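Local coordinates for cycloserine biosynthesis protein DcsG (Streptomyces lavendulae, PDB 6JIL) that catalyses the ATP- and magnesium-dependent cyclisation of O-ureido-D-serine to the antibiotic D-cycloserine, as a monomeric ligase of the ATP-grasp family, at residues A99-P104 and L237-A242. Residues are numbered along the deposited sequence; the frame is centred on the assembly and turned at random.
Sequences AAHGVP and LAASVA
The methyl group of Ala239 is the centre of the contact between 99-104 and 237-242, taking contacts from both His101 and Val103, and it illustrates how a small residue lets a helix be approached closely. The contact is one of van der Waals packing. Ala239 CB lies 3.6 Å from His101 CB and 3.9 Å from Val103 CG2, so one methyl is touched by two side chains that both set out toward the helix. Val103 uses a single branch on the alanine: CG2 stands anti to the carbonyl carbon and beside the backbone N, which brings it to Ala239 CB, while CG1 is the branch anti to the N (chi1 178°).

The imidazole runs on from CB along the helix surface. Its CD2 passes 3.9 Å from Ala239 CA, the carbonyl oxygen Ala239 O sits over one ring face, displaced toward the rim, and NE2 ends 4.2 Å from Ala242 CB, which it approaches obliquely. These are contacts of packing. On the polar side, ND1 is hydrogen-bonded to Asp97 O, one helical turn back in helix 94-100, which ties the ring to the helix it follows and should restrict its rotation.

Backbone bonds shape the turn itself. Val103 packs on Val267 of strand 265-271 and the backbone of Pro104 bonds to the same residue, so the chain leaving the turn is joined to that strand. Gly102 takes a positive phi of 83°, its N reaches Ala99 O at 3.2 Å, and Val103 N bonds to Leu98 O in the last turn of helix 94-100. This is a Schellman motif with Gly102 as C-prime residue, a helix C-cap packed on helix 227-244 within the ATP-grasp region.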
loop_
_atom_site.group_PDB
_atom_site.type_symbol
_atom_site.label_atom_id
_atom_site.label_comp_id
_atom_site.label_asym_id
_atom_site.label_seq_id
_atom_site.Cartn_x
_atom_site.Cartn_y
_atom_site.Cartn_z
ATOM N N ALA A 99 11.684 7.067 -6.947
ATOM C CA ALA A 99 13.129 7.230 -6.996
ATOM C C ALA A 99 13.528 8.302 -8.015
ATOM O O ALA A 99 14.482 9.050 -7.791
ATOM C CB ALA A 99 13.795 5.904 -7.338
ATOM N N ALA A 100 12.790 8.384 -9.119
ATOM C CA ALA A 100 13.078 9.362 -10.164
ATOM C C ALA A 100 12.766 10.785 -9.708
ATOM O O ALA A 100 13.235 11.749 -10.313
ATOM C CB ALA A 100 12.284 9.035 -11.422
ATOM N N HIS A 101 11.965 10.912 -8.651
ATOM C CA HIS A 101 11.613 12.223 -8.117
ATOM C C HIS A 101 12.464 12.587 -6.906
ATOM O O HIS A 101 12.135 13.511 -6.166
ATOM C CB HIS A 101 10.137 12.278 -7.714
ATOM C CG HIS A 101 9.198 12.473 -8.863
ATOM N ND1 HIS A 101 9.008 11.522 -9.840
ATOM C CD2 HIS A 101 8.412 13.522 -9.201
ATOM C CE1 HIS A 101 8.145 11.975 -10.732
ATOM N NE2 HIS A 101 7.769 13.186 -10.367
ATOM N N GLY A 102 13.549 11.857 -6.689
ATOM C CA GLY A 102 14.401 12.174 -5.559
ATOM C C GLY A 102 13.965 11.596 -4.226
ATOM O O GLY A 102 14.630 11.808 -3.217
ATOM N N VAL A 103 12.849 10.870 -4.212
ATOM C CA VAL A 103 12.361 10.251 -2.978
ATOM C C VAL A 103 13.190 9.009 -2.671
ATOM O O VAL A 103 13.299 8.106 -3.501
ATOM C CB VAL A 103 10.888 9.804 -3.099
ATOM C CG1 VAL A 103 10.443 9.118 -1.803
ATOM C CG2 VAL A 103 10.004 10.997 -3.406
ATOM N N PRO A 104 13.787 8.947 -1.470
ATOM C CA PRO A 104 14.606 7.801 -1.064
ATOM C C PRO A 104 13.786 6.526 -0.888
ATOM O O PRO A 104 12.859 6.483 -0.093
ATOM C CB PRO A 104 15.230 8.272 0.249
ATOM C CG PRO A 104 14.170 9.162 0.810
ATOM C CD PRO A 104 13.728 9.955 -0.398
ATOM N N LEU A 237 4.430 11.663 -1.435
ATOM C CA LEU A 237 3.080 12.052 -1.833
ATOM C C LEU A 237 3.121 13.116 -2.926
ATOM O O LEU A 237 2.372 13.045 -3.905
ATOM C CB LEU A 237 2.299 12.575 -0.619
ATOM C CG LEU A 237 1.902 11.530 0.434
ATOM C CD1 LEU A 237 1.331 12.195 1.673
ATOM C CD2 LEU A 237 0.878 10.577 -0.169
ATOM N N ALA A 238 3.996 14.104 -2.764
ATOM C CA ALA A 238 4.106 15.161 -3.757
ATOM C C ALA A 238 4.582 14.569 -5.086
ATOM O O ALA A 238 4.126 14.973 -6.153
ATOM C CB ALA A 238 5.065 16.243 -3.272
ATOM N N ALA A 239 5.488 13.599 -5.018
ATOM C CA ALA A 239 6.004 12.960 -6.221
ATOM C C ALA A 239 4.871 12.234 -6.938
ATOM O O ALA A 239 4.827 12.192 -8.172
ATOM C CB ALA A 239 7.110 11.977 -5.865
ATOM N N SER A 240 3.959 11.662 -6.155
ATOM C CA SER A 240 2.815 10.945 -6.712
ATOM C C SER A 240 1.862 11.926 -7.385
ATOM O O SER A 240 1.363 11.672 -8.478
ATOM C CB SER A 240 2.067 10.193 -5.608
ATOM O OG SER A 240 2.925 9.278 -4.957
ATOM N N VAL A 241 1.607 13.045 -6.717
ATOM C CA VAL A 241 0.723 14.060 -7.261
ATOM C C VAL A 241 1.273 14.580 -8.587
ATOM O O VAL A 241 0.538 14.708 -9.562
ATOM C CB VAL A 241 0.571 15.240 -6.278
ATOM C CG1 VAL A 241 -0.165 16.390 -6.950
ATOM C CG2 VAL A 241 -0.179 14.782 -5.036
ATOM N N ALA A 242 2.573 14.867 -8.612
ATOM C CA ALA A 242 3.241 15.383 -9.806
ATOM C C ALA A 242 3.281 14.365 -10.947
ATOM O O ALA A 242 2.966 14.681 -12.096
ATOM C CB ALA A 242 4.661 15.818 -9.452
#